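Local coordinates for DNA polymerase sliding clamp (Archaeoglobus fulgidus, PDB 1RWZ), which forms a ring-shaped homotrimer that probably encircles DNA and serves as a moving platform tethering the polymerase and other DNA-processing proteins, at residues 136-139 and 140-144. Sequence-based numbering, arbitrary orientation.
Sequences GEFK and KAIAA
Phe138 and Ile142 meet one turn apart on the amphipathic helix 135-146 of the C-terminal domain; in the PCNA fold such helices pack on the beta-sheets and line the central channel through which DNA passes. Chi1 of Phe138 (177°) swings the ring beside its own carbonyl carbon, and chi2 (76°) sets its plane with one face to Ile142. CG1 of Ile142 stands over that face, displaced toward the rim, in a CH-pi contact 4.0 Å from the ring centroid; its nearest ring atom is CE2 of Phe138, at 3.8 Å. The methyl CD1 of Ile142 carries the branch on to CZ of Phe138, 3.9 Å away. The flat ring and branched aliphatic chain suit a buried flank: Phe138 also packs on Leu211, Ile213 and Ile163, while the small Ala141 fits against Ile163 and Phe174.

Four i to i+4 backbone bonds carry the turn. Ile142 N to Phe138 O is the straightest, 3.0 Å long with an N-H...O angle of 164°; Lys140 N to Gly136 O, Ala141 N to Glu137 O and Ala143 N to Lys139 O are equally short but more bent. At the start, Asp134 OD2 accepts from Glu137 N, and weakly from Gly136 N.

Other faces are polar. Glu137 packs on Phe174 and on Ser103 of a neighbouring subunit. The aliphatic stem of Lys140 lies along the carbonyl of Gly136, which has no side chain to meet it (CG of Lys140 to Gly136 O, 3.3 Å), and its charged end leads away to the exposed side. Lys139, extended beyond CG, reaches away from Glu137 to the carbonyl oxygens of Cys202 and Ala205. Apolar contact and backbone bonding therefore join these turns; with Glu137 OE1 6.2 Å from Lys140 NZ, any attraction between the opposite charges is probably modest.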
loop_
_atom_site.group_PDB
_atom_site.type_symbol
_atom_site.label_atom_id
_atom_site.label_comp_id
_atom_site.label_asym_id
_atom_site.label_seq_id
_atom_site.Cartn_x
_atom_site.Cartn_y
_atom_site.Cartn_z
ATOM N N GLY A 136 -19.109 6.705 6.506
ATOM C CA GLY A 136 -18.209 5.566 6.580
ATOM C C GLY A 136 -18.961 4.269 6.793
ATOM O O GLY A 136 -18.596 3.224 6.243
ATOM N N GLU A 137 -20.016 4.331 7.600
ATOM C CA GLU A 137 -20.838 3.166 7.884
ATOM C C GLU A 137 -21.569 2.753 6.606
ATOM O O GLU A 137 -21.685 1.564 6.299
ATOM C CB GLU A 137 -21.851 3.495 8.981
ATOM C CG GLU A 137 -22.715 2.328 9.419
ATOM C CD GLU A 137 -21.925 1.214 10.095
ATOM O OE1 GLU A 137 -20.698 1.361 10.288
ATOM O OE2 GLU A 137 -22.539 0.186 10.439
ATOM N N PHE A 138 -22.055 3.747 5.867
ATOM C CA PHE A 138 -22.762 3.500 4.609
ATOM C C PHE A 138 -21.789 2.845 3.630
ATOM O O PHE A 138 -22.118 1.856 2.971
ATOM C CB PHE A 138 -23.267 4.827 4.031
ATOM C CG PHE A 138 -23.951 4.697 2.693
ATOM C CD1 PHE A 138 -25.246 4.201 2.600
ATOM C CD2 PHE A 138 -23.302 5.100 1.531
ATOM C CE1 PHE A 138 -25.890 4.114 1.357
ATOM C CE2 PHE A 138 -23.936 5.016 0.286
ATOM C CZ PHE A 138 -25.231 4.523 0.202
ATOM N N LYS A 139 -20.583 3.399 3.558
ATOM C CA LYS A 139 -19.541 2.893 2.673
ATOM C C LYS A 139 -19.265 1.417 2.951
ATOM O O LYS A 139 -19.091 0.627 2.024
ATOM C CB LYS A 139 -18.268 3.726 2.859
ATOM C CG LYS A 139 -17.110 3.387 1.931
ATOM C CD LYS A 139 -16.037 4.464 2.023
ATOM C CE LYS A 139 -14.863 4.187 1.095
ATOM N NZ LYS A 139 -13.937 5.357 1.022
ATOM N N LYS A 140 -19.228 1.046 4.229
ATOM C CA LYS A 140 -18.983 -0.340 4.614
ATOM C C LYS A 140 -20.145 -1.232 4.189
ATOM O O LYS A 140 -19.943 -2.375 3.773
ATOM C CB LYS A 140 -18.782 -0.444 6.129
ATOM C CG LYS A 140 -17.477 0.150 6.628
ATOM C CD LYS A 140 -17.464 0.192 8.154
ATOM C CE LYS A 140 -16.166 0.767 8.694
ATOM N NZ LYS A 140 -15.005 -0.116 8.391
ATOM N N ALA A 141 -21.364 -0.711 4.299
ATOM C CA ALA A 141 -22.544 -1.474 3.916
ATOM C C ALA A 141 -22.490 -1.782 2.422
ATOM O O ALA A 141 -22.748 -2.912 2.000
ATOM C CB ALA A 141 -23.813 -0.687 4.243
ATOM N N ILE A 142 -22.153 -0.771 1.627
ATOM C CA ILE A 142 -22.059 -0.934 0.180
ATOM C C ILE A 142 -20.935 -1.911 -0.169
ATOM O O ILE A 142 -21.067 -2.721 -1.087
ATOM C CB ILE A 142 -21.805 0.427 -0.519
ATOM C CG1 ILE A 142 -22.972 1.381 -0.237
ATOM C CG2 ILE A 142 -21.630 0.238 -2.021
ATOM C CD1 ILE A 142 -24.346 0.836 -0.645
ATOM N N ALA A 143 -19.831 -1.842 0.567
ATOM C CA ALA A 143 -18.707 -2.737 0.318
ATOM C C ALA A 143 -19.108 -4.183 0.583
ATOM O O ALA A 143 -18.699 -5.090 -0.144
ATOM C CB ALA A 143 -17.513 -2.349 1.198
ATOM N N ALA A 144 -19.908 -4.398 1.623
ATOM C CA ALA A 144 -20.368 -5.742 1.966
ATOM C C ALA A 144 -21.330 -6.248 0.889
ATOM O O ALA A 144 -21.226 -7.389 0.433
ATOM C CB ALA A 144 -21.059 -5.728 3.323
#